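Local coordinates for protein aldehyde dehydrogenase (Listeria monocytogenes, PDB 3K9D) that probably oxidises aldehydes, with NAD or NADP as the electron acceptor, at residues 316-319 and 320-324; 257-261 and 262-266; 359-362 and 363-367. One frame throughout, in Å; residues are numbered along the deposited sequence.

Interaction 1 of 3, residues 316-319 and 320-324; sequences LTVP and ADARV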
ATOM      1  N   LEU A 316     -22.517  20.535  33.744  1.00 25.44           N
ATOM      2  CA  LEU A 316     -21.530  21.507  34.200  1.00 22.60           C
ATOM      3  C   LEU A 316     -22.051  22.916  33.959  1.00 28.44           C
ATOM      4  O   LEU A 316     -22.864  23.144  33.051  1.00 24.56           O
ATOM      5  CB  LEU A 316     -20.199  21.329  33.455  1.00 18.79           C
ATOM      6  CG  LEU A 316     -19.377  20.029  33.492  1.00 19.05           C
ATOM      7  CD1 LEU A 316     -18.023  20.296  32.861  1.00 19.17           C
ATOM      8  CD2 LEU A 316     -19.188  19.458  34.899  1.00 24.68           C
ATOM      9  N   THR A 317     -21.582  23.848  34.787  1.00 20.63           N
ATOM     10  CA  THR A 317     -21.845  25.275  34.629  1.00 23.37           C
ATOM     11  C   THR A 317     -20.506  25.939  34.354  1.00 14.56           C
ATOM     12  O   THR A 317     -19.616  25.934  35.202  1.00 19.54           O
ATOM     13  CB  THR A 317     -22.494  25.906  35.903  1.00 22.46           C
ATOM     14  OG1 THR A 317     -23.765  25.290  36.154  1.00 21.56           O
ATOM     15  CG2 THR A 317     -22.697  27.395  35.715  1.00 22.53           C
ATOM     16  N   VAL A 318     -20.399  26.528  33.170  1.00 17.56           N
ATOM     17  CA  VAL A 318     -19.135  26.960  32.578  1.00 18.53           C
ATOM     18  C   VAL A 318     -19.392  28.346  31.984  1.00 16.72           C
ATOM     19  O   VAL A 318     -20.447  28.537  31.386  1.00 22.26           O
ATOM     20  CB  VAL A 318     -18.741  25.929  31.458  1.00 27.23           C
ATOM     21  CG1 VAL A 318     -17.801  26.517  30.438  1.00 28.84           C
ATOM     22  CG2 VAL A 318     -18.164  24.645  32.062  1.00 16.45           C
ATOM     23  N   PRO A 319     -18.449  29.322  32.145  1.00 17.51           N
ATOM     24  CA  PRO A 319     -18.649  30.675  31.581  1.00 21.26           C
ATOM     25  C   PRO A 319     -18.974  30.686  30.077  1.00 20.15           C
ATOM     26  O   PRO A 319     -18.415  29.887  29.321  1.00 20.80           O
ATOM     27  CB  PRO A 319     -17.308  31.370  31.848  1.00 24.52           C
ATOM     28  CG  PRO A 319     -16.768  30.685  33.053  1.00 20.86           C
ATOM     29  CD  PRO A 319     -17.165  29.232  32.869  1.00 26.24           C
ATOM     30  N   ALA A 320     -19.887  31.568  29.661  1.00 15.56           N
ATOM     31  CA  ALA A 320     -20.301  31.692  28.245  1.00 18.83           C
ATOM     32  C   ALA A 320     -19.181  31.922  27.207  1.00 17.19           C
ATOM     33  O   ALA A 320     -19.332  31.581  26.029  1.00 19.91           O
ATOM     34  CB  ALA A 320     -21.384  32.775  28.103  1.00 20.91           C
ATOM     35  N   ASP A 321     -18.081  32.523  27.644  1.00 19.59           N
ATOM     36  CA  ASP A 321     -16.953  32.836  26.766  1.00 29.38           C
ATOM     37  C   ASP A 321     -15.858  31.763  26.776  1.00 22.28           C
ATOM     38  O   ASP A 321     -14.782  31.971  26.216  1.00 23.08           O
ATOM     39  CB  ASP A 321     -16.346  34.189  27.147  1.00 23.64           C
ATOM     40  CG  ASP A 321     -15.718  34.186  28.527  1.00 34.09           C
ATOM     41  OD1 ASP A 321     -16.073  33.332  29.359  1.00 41.27           O
ATOM     42  OD2 ASP A 321     -14.858  35.046  28.781  1.00 32.76           O
ATOM     43  N   ALA A 322     -16.123  30.637  27.436  1.00 16.82           N
ATOM     44  CA  ALA A 322     -15.144  29.543  27.468  1.00 17.97           C
ATOM     45  C   ALA A 322     -15.014  28.900  26.084  1.00 14.78           C
ATOM     46  O   ALA A 322     -16.012  28.504  25.480  1.00 20.07           O
ATOM     47  CB  ALA A 322     -15.514  28.516  28.520  1.00 16.84           C
ATOM     48  N   ARG A 323     -13.771  28.830  25.600  1.00 18.67           N
ATOM     49  CA  ARG A 323     -13.434  28.348  24.263  1.00 18.74           C
ATOM     50  C   ARG A 323     -13.123  26.854  24.223  1.00 15.34           C
ATOM     51  O   ARG A 323     -13.390  26.198  23.213  1.00 22.84           O
ATOM     52  CB  ARG A 323     -12.236  29.112  23.707  1.00 14.83           C
ATOM     53  CG  ARG A 323     -12.504  30.598  23.411  1.00 23.43           C
ATOM     54  CD  ARG A 323     -11.374  31.207  22.576  1.00 24.79           C
ATOM     55  NE  ARG A 323     -11.294  30.593  21.249  1.00 21.77           N
ATOM     56  CZ  ARG A 323     -10.274  30.730  20.401  1.00 27.97           C
ATOM     57  NH1 ARG A 323      -9.217  31.456  20.723  1.00 19.66           N
ATOM     58  NH2 ARG A 323     -10.305  30.117  19.222  1.00 28.64           N
ATOM     59  N   VAL A 324     -12.555  26.341  25.314  1.00 14.18           N
ATOM     60  CA  VAL A 324     -12.229  24.911  25.486  1.00 21.88           C
ATOM     61  C   VAL A 324     -12.319  24.563  26.972  1.00 18.80           C
ATOM     62  O   VAL A 324     -12.129  25.424  27.848  1.00 20.14           O
ATOM     63  CB  VAL A 324     -10.779  24.494  25.004  1.00 23.49           C
ATOM     64  CG1 VAL A 324     -10.611  24.494  23.473  1.00 21.15           C
ATOM     65  CG2 VAL A 324      -9.701  25.326  25.688  1.00 18.44           C
TER
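Val318 and Ala322 meet across a tight reversal of the chain, the CG1 branch of the valine reaching the methyl of the alanine, and these groups are the apolar part of the contact: CG1 of Val318 lies 3.6 Å from CB of Ala322. That branch of the valine is the one set opposite the backbone N (chi1 157°), which carries it forward along the chain to the methyl of Ala322. The CB of Ala322 is directed at the residues before the turn and also sits 3.3 Å from the O of Pro319, so this one methyl is flanked by a valine branch and a carbonyl oxygen. Between the two side chains the backbone makes a type I beta turn from Pro319 to Ala322, closed by a hydrogen bond of 3.1 Å from the N of Ala322 to the O of Pro319. The bond is fairly straight, 160° at the hydrogen. The turn belongs to the loop that leads from helix 307-313 into strand 324-328 of the parallel sheet. Asp321, at the third position of the turn, has its CG between the backbone N and the carbonyl carbon (chi1 65°). This folds the carboxylate back over the turn, and its OD1 comes within 3.4 Å of CB of Pro319. Val318, Pro319 and Ala322 all touch His277 of strand 276-278, while Val318 and Ala322 also touch Val307 of the preceding helix. Gln308, through NE2, gives a hydrogen bond to the O of Val318 and ties the loop to that helix.

Interaction 2 of 3, residues 257-261 and 262-266; sequences VVVER and VNKEA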
ATOM      1  N   VAL A 257      -2.517  18.735  26.307  1.00 20.56           N
ATOM      2  CA  VAL A 257      -1.404  19.652  26.431  1.00 18.65           C
ATOM      3  C   VAL A 257      -0.421  19.065  27.449  1.00 14.84           C
ATOM      4  O   VAL A 257      -0.800  18.657  28.532  1.00 25.06           O
ATOM      5  CB  VAL A 257      -1.840  21.106  26.831  1.00 16.40           C
ATOM      6  CG1 VAL A 257      -0.625  22.035  26.867  1.00 16.34           C
ATOM      7  CG2 VAL A 257      -2.881  21.666  25.857  1.00 15.84           C
ATOM      8  N   VAL A 258       0.840  18.991  27.063  1.00 15.52           N
ATOM      9  CA  VAL A 258       1.898  18.543  27.944  1.00 15.58           C
ATOM     10  C   VAL A 258       2.817  19.753  28.148  1.00 13.86           C
ATOM     11  O   VAL A 258       3.220  20.369  27.185  1.00 11.94           O
ATOM     12  CB  VAL A 258       2.698  17.352  27.320  1.00 18.10           C
ATOM     13  CG1 VAL A 258       3.840  16.916  28.247  1.00 14.33           C
ATOM     14  CG2 VAL A 258       1.757  16.152  27.031  1.00 16.97           C
ATOM     15  N   VAL A 259       3.099  20.103  29.406  1.00 17.74           N
ATOM     16  CA  VAL A 259       3.992  21.222  29.742  1.00 18.84           C
ATOM     17  C   VAL A 259       5.044  20.740  30.724  1.00 19.17           C
ATOM     18  O   VAL A 259       4.812  19.775  31.456  1.00 16.13           O
ATOM     19  CB  VAL A 259       3.224  22.444  30.397  1.00 14.43           C
ATOM     20  CG1 VAL A 259       2.023  22.826  29.576  1.00 20.81           C
ATOM     21  CG2 VAL A 259       2.792  22.125  31.806  1.00 14.00           C
ATOM     22  N   GLU A 260       6.195  21.407  30.733  1.00 17.38           N
ATOM     23  CA  GLU A 260       7.191  21.218  31.788  1.00 18.92           C
ATOM     24  C   GLU A 260       6.759  22.006  33.023  1.00 15.64           C
ATOM     25  O   GLU A 260       6.068  23.019  32.905  1.00 20.67           O
ATOM     26  CB  GLU A 260       8.592  21.649  31.315  1.00 18.32           C
ATOM     27  CG  GLU A 260       9.275  20.645  30.379  1.00 30.64           C
ATOM     28  CD  GLU A 260      10.352  21.279  29.521  1.00 32.75           C
ATOM     29  OE1 GLU A 260      10.024  22.139  28.682  1.00 25.69           O
ATOM     30  OE2 GLU A 260      11.533  20.921  29.673  1.00 27.70           O
ATOM     31  N   ARG A 261       7.157  21.537  34.203  1.00 15.75           N
ATOM     32  CA  ARG A 261       6.749  22.150  35.480  1.00 21.66           C
ATOM     33  C   ARG A 261       7.130  23.621  35.600  1.00 29.09           C
ATOM     34  O   ARG A 261       6.337  24.428  36.100  1.00 15.78           O
ATOM     35  CB  ARG A 261       7.323  21.383  36.683  1.00 24.78           C
ATOM     36  CG  ARG A 261       6.821  21.903  38.042  1.00 20.53           C
ATOM     37  CD  ARG A 261       7.168  20.950  39.173  1.00 27.83           C
ATOM     38  NE  ARG A 261       6.652  19.610  38.917  1.00 33.78           N
ATOM     39  CZ  ARG A 261       5.487  19.150  39.356  1.00 44.43           C
ATOM     40  NH1 ARG A 261       4.694  19.914  40.093  1.00 34.01           N
ATOM     41  NH2 ARG A 261       5.111  17.921  39.051  1.00 28.72           N
ATOM     42  N   VAL A 262       8.334  23.966  35.131  1.00 19.98           N
ATOM     43  CA  VAL A 262       8.825  25.343  35.206  1.00 26.58           C
ATOM     44  C   VAL A 262       7.956  26.311  34.397  1.00 24.10           C
ATOM     45  O   VAL A 262       7.925  27.507  34.678  1.00 26.88           O
ATOM     46  CB  VAL A 262      10.332  25.482  34.784  1.00 26.55           C
ATOM     47  CG1 VAL A 262      11.255  24.810  35.792  1.00 30.46           C
ATOM     48  CG2 VAL A 262      10.572  24.950  33.381  1.00 29.46           C
ATOM     49  N   ASN A 263       7.230  25.775  33.417  1.00 13.95           N
ATOM     50  CA  ASN A 263       6.456  26.577  32.500  1.00 15.37           C
ATOM     51  C   ASN A 263       4.952  26.495  32.746  1.00 17.31           C
ATOM     52  O   ASN A 263       4.181  27.161  32.058  1.00 27.48           O
ATOM     53  CB  ASN A 263       6.781  26.153  31.071  1.00 22.20           C
ATOM     54  CG  ASN A 263       6.980  27.326  30.142  1.00 21.46           C
ATOM     55  OD1 ASN A 263       7.083  28.478  30.572  1.00 25.41           O
ATOM     56  ND2 ASN A 263       7.042  27.039  28.860  1.00 20.37           N
ATOM     57  N   LYS A 264       4.548  25.697  33.729  1.00 15.33           N
ATOM     58  CA  LYS A 264       3.131  25.314  33.914  1.00 17.69           C
ATOM     59  C   LYS A 264       2.244  26.513  34.268  1.00 18.26           C
ATOM     60  O   LYS A 264       1.276  26.790  33.570  1.00 16.36           O
ATOM     61  CB  LYS A 264       3.014  24.230  34.988  1.00 16.15           C
ATOM     62  CG  LYS A 264       1.585  23.810  35.308  1.00 18.05           C
ATOM     63  CD  LYS A 264       1.545  22.852  36.468  1.00 20.71           C
ATOM     64  CE  LYS A 264       0.135  22.787  37.048  1.00 30.43           C
ATOM     65  NZ  LYS A 264      -0.746  21.874  36.270  1.00 37.47           N
ATOM     66  N   GLU A 265       2.612  27.218  35.340  1.00 19.56           N
ATOM     67  CA  GLU A 265       1.978  28.482  35.742  1.00 24.43           C
ATOM     68  C   GLU A 265       1.792  29.459  34.592  1.00 17.51           C
ATOM     69  O   GLU A 265       0.698  29.979  34.398  1.00 18.52           O
ATOM     70  CB  GLU A 265       2.802  29.180  36.822  1.00 26.66           C
ATOM     71  CG  GLU A 265       2.288  29.002  38.224  1.00 22.92           C
ATOM     72  CD  GLU A 265       2.990  29.916  39.216  1.00 32.79           C
ATOM     73  OE1 GLU A 265       3.555  29.393  40.197  1.00 39.43           O
ATOM     74  OE2 GLU A 265       2.994  31.151  39.013  1.00 38.56           O
ATOM     75  N   ALA A 266       2.864  29.700  33.838  1.00 19.47           N
ATOM     76  CA  ALA A 266       2.826  30.630  32.707  1.00 18.90           C
ATOM     77  C   ALA A 266       1.871  30.177  31.601  1.00 27.42           C
ATOM     78  O   ALA A 266       1.128  30.990  31.036  1.00 17.85           O
ATOM     79  CB  ALA A 266       4.230  30.836  32.154  1.00 20.36           C
TER
HETATM   80  O   HOH W   1       5.289  26.807  36.795  1.00 13.69           O
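With chi1 of -50°, Val259 places CG2 between its backbone N and carbonyl carbon, which lets that methyl meet Lys264, whose own CG is anti to the backbone N (chi1 177°). CG2 of the valine meets the root of the lysine, 3.8 Å from its CB, and the two side chains cross at about a right angle. Beyond that touch the lysine runs on extended and bends at its last torsion, where NZ forms a salt bridge with Glu328; the aliphatic part packs on the buried valine while the ammonium group is held by a carboxylate. Arg261 also finds its charge partner outside the turn, its NE pairing with Glu353, and Glu260 pairs through OE2 with Arg228. The backbone between them turns sharply. The N of Asn263 is bonded to the O of Glu260 at 3.0 Å, and the N of Lys264 to the O of Arg261 at 3.2 Å. A water donates to the O of Arg261 at 2.7 Å and accepts from the N of Glu265 at 3.1 Å, bridging an oxygen and an amide of the helix's first turn. The short axes of strand 257-260 and helix 262-266 make an angle of 120°, so the chain partly doubles back as it leaves the sheet. Val259 meets Val267 a turn further along the helix, and Val257 meets Phe271. This is the strand-to-helix corner of a beta-alpha-beta crossover, in which strand 256-260 of the parallel sheet passes into helix 261-273, which then leads to strand 276-278.

Interaction 3 of 3, residues 359-362 and 363-367; sequences CELS and MDILY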
ATOM      1  N   CYS A 359       8.504  13.453  26.316  1.00 20.93           N
ATOM      2  CA  CYS A 359       8.672  12.434  25.282  1.00 19.86           C
ATOM      3  C   CYS A 359       8.113  11.062  25.703  1.00 13.98           C
ATOM      4  O   CYS A 359       7.310  10.487  24.980  1.00 17.21           O
ATOM      5  CB  CYS A 359      10.152  12.320  24.925  1.00 18.74           C
ATOM      6  SG  CYS A 359      10.665  10.770  24.131  1.00 21.52           S
ATOM      7  N   GLU A 360       8.548  10.560  26.863  1.00 10.54           N
ATOM      8  CA  GLU A 360       8.142   9.255  27.387  1.00 12.06           C
ATOM      9  C   GLU A 360       6.646   9.196  27.629  1.00 21.77           C
ATOM     10  O   GLU A 360       5.979   8.188  27.324  1.00 14.84           O
ATOM     11  CB  GLU A 360       8.881   8.953  28.705  1.00 18.92           C
ATOM     12  CG  GLU A 360      10.389   8.666  28.551  1.00 24.80           C
ATOM     13  CD  GLU A 360      10.688   7.354  27.833  1.00 47.56           C
ATOM     14  OE1 GLU A 360       9.971   6.351  28.051  1.00 44.74           O
ATOM     15  OE2 GLU A 360      11.654   7.324  27.045  1.00 40.87           O
ATOM     16  N   LEU A 361       6.121  10.289  28.184  1.00 12.66           N
ATOM     17  CA  LEU A 361       4.694  10.416  28.384  1.00 21.03           C
ATOM     18  C   LEU A 361       3.974  10.419  27.043  1.00 11.95           C
ATOM     19  O   LEU A 361       2.984   9.706  26.885  1.00 20.54           O
ATOM     20  CB  LEU A 361       4.351  11.675  29.189  1.00 20.70           C
ATOM     21  CG  LEU A 361       2.873  12.051  29.281  1.00 19.41           C
ATOM     22  CD1 LEU A 361       2.054  11.022  30.040  1.00 19.58           C
ATOM     23  CD2 LEU A 361       2.768  13.388  29.939  1.00 12.40           C
ATOM     24  N   SER A 362       4.478  11.195  26.089  1.00 10.64           N
ATOM     25  CA  SER A 362       3.845  11.296  24.755  1.00 13.91           C
ATOM     26  C   SER A 362       3.784   9.932  24.062  1.00 23.47           C
ATOM     27  O   SER A 362       2.734   9.551  23.546  1.00 17.52           O
ATOM     28  CB  SER A 362       4.574  12.290  23.866  1.00 19.81           C
ATOM     29  OG  SER A 362       4.489  13.606  24.381  1.00 21.08           O
ATOM     30  N   MET A 363       4.895   9.190  24.096  1.00 21.86           N
ATOM     31  CA  MET A 363       4.952   7.810  23.572  1.00 17.65           C
ATOM     32  C   MET A 363       3.928   6.888  24.251  1.00 17.68           C
ATOM     33  O   MET A 363       3.246   6.119  23.565  1.00 20.22           O
ATOM     34  CB  MET A 363       6.369   7.209  23.687  1.00 18.53           C
ATOM     35  CG  MET A 363       7.435   7.923  22.857  1.00 25.23           C
ATOM     36  SD  MET A 363       9.086   7.149  22.807  1.00 17.93           S
ATOM     37  CE  MET A 363       9.486   7.041  24.531  1.00 17.35           C
ATOM     38  N   ASP A 364       3.799   7.008  25.574  1.00 15.70           N
ATOM     39  CA  ASP A 364       2.829   6.232  26.387  1.00 22.79           C
ATOM     40  C   ASP A 364       1.371   6.518  26.006  1.00 21.35           C
ATOM     41  O   ASP A 364       0.547   5.593  25.909  1.00 23.48           O
ATOM     42  CB  ASP A 364       3.039   6.510  27.890  1.00 16.59           C
ATOM     43  CG  ASP A 364       2.528   5.380  28.783  1.00 33.04           C
ATOM     44  OD1 ASP A 364       2.316   4.257  28.282  1.00 35.81           O
ATOM     45  OD2 ASP A 364       2.354   5.602  30.004  1.00 27.48           O
ATOM     46  N   ILE A 365       1.068   7.799  25.803  1.00 13.79           N
ATOM     47  CA  ILE A 365      -0.219   8.261  25.277  1.00 22.06           C
ATOM     48  C   ILE A 365      -0.477   7.620  23.929  1.00 19.04           C
ATOM     49  O   ILE A 365      -1.495   6.941  23.745  1.00 22.39           O
ATOM     50  CB  ILE A 365      -0.262   9.818  25.102  1.00 15.28           C
ATOM     51  CG1 ILE A 365      -0.400  10.531  26.450  1.00  9.62           C
ATOM     52  CG2 ILE A 365      -1.409  10.246  24.211  1.00 15.59           C
ATOM     53  CD1 ILE A 365      -0.064  12.011  26.363  1.00 11.85           C
ATOM     54  N   LEU A 366       0.458   7.826  23.004  1.00 12.98           N
ATOM     55  CA  LEU A 366       0.301   7.381  21.628  1.00 16.04           C
ATOM     56  C   LEU A 366       0.205   5.870  21.491  1.00 20.81           C
ATOM     57  O   LEU A 366      -0.627   5.377  20.736  1.00 22.45           O
ATOM     58  CB  LEU A 366       1.411   7.953  20.740  1.00 16.94           C
ATOM     59  CG  LEU A 366       1.364   9.473  20.483  1.00 16.24           C
ATOM     60  CD1 LEU A 366       2.689   9.937  19.956  1.00  9.03           C
ATOM     61  CD2 LEU A 366       0.231   9.855  19.521  1.00 11.14           C
ATOM     62  N   TYR A 367       1.014   5.132  22.251  1.00 18.47           N
ATOM     63  CA  TYR A 367       0.990   3.662  22.136  1.00 21.23           C
ATOM     64  C   TYR A 367      -0.318   3.038  22.605  1.00 22.64           C
ATOM     65  O   TYR A 367      -0.735   2.018  22.067  1.00 23.57           O
ATOM     66  CB  TYR A 367       2.207   3.010  22.797  1.00 19.89           C
ATOM     67  CG  TYR A 367       3.461   3.107  21.960  1.00 27.00           C
ATOM     68  CD1 TYR A 367       3.456   2.725  20.618  1.00 27.83           C
ATOM     69  CD2 TYR A 367       4.650   3.579  22.507  1.00 33.43           C
ATOM     70  CE1 TYR A 367       4.613   2.816  19.841  1.00 36.87           C
ATOM     71  CE2 TYR A 367       5.804   3.686  21.741  1.00 37.85           C
ATOM     72  CZ  TYR A 367       5.782   3.296  20.413  1.00 36.48           C
ATOM     73  OH  TYR A 367       6.929   3.395  19.660  1.00 36.03           O
TER
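Met363 has the most surface buried here, and its thioether doubles back over the preceding turn of the helix. CG leaves beside the backbone N, the chain runs straight through chi2, and a bend at chi3 (-56°) brings CE against both Cys359 and Glu360. CE lies 3.9 Å from SG of Cys359 and 3.3 Å from OE2 of Glu360; the glutamate, bent at chi2, crosses the methionine obliquely and turns the flat face of its carboxylate to the methyl. Ser362 contributes mostly through its backbone: its O accepts from the N of Leu366 at 2.9 Å, while OG turns back along the helix to make a hydrogen bond with the O of Ala358. Leu361, next in buried surface, works through its branch point, CG standing 4.1 Å from CD1 of Ile365. Under all three runs regular alpha-helical bonding, in which the N of Met363 meets the O of Cys359 at 2.9 Å, nearly along the C=O axis. Helix 355-368 lies against the parallel sheet. Leu361 and Ile365 reach Tyr350 of strand 346-352, Ser362 and Leu366 reach Leu375 of strand 374-378, and Ser362, Ile365 and Leu366 share Pro223 of strand 223-226; Cys359 and Met363 touch Lys392, in the loop between helix 382-391 and strand 396-399.

How the interactions relate
All three contacts are local and belong to one parallel sheet and the segments that join its strands, in chain order 2, 1, 3. Interaction 1 is a surface turn leading into strand 324-328, and interactions 2 and 3 are partly buried. The chemistry follows: a lone turn bond with two small apolar groups in interaction 1, a valine packed against the base of a lysine with charges paired to other strands and loops in interaction 2, and a fully bonded helix turn in interaction 3. Interactions 2 and 3 touch, Val258 CG1 meeting Leu361 CD2 at 4.1 Å, with centres about 17 Å apart. Interaction 1 touches neither; its nearest atoms are about 8 Å from interaction 2.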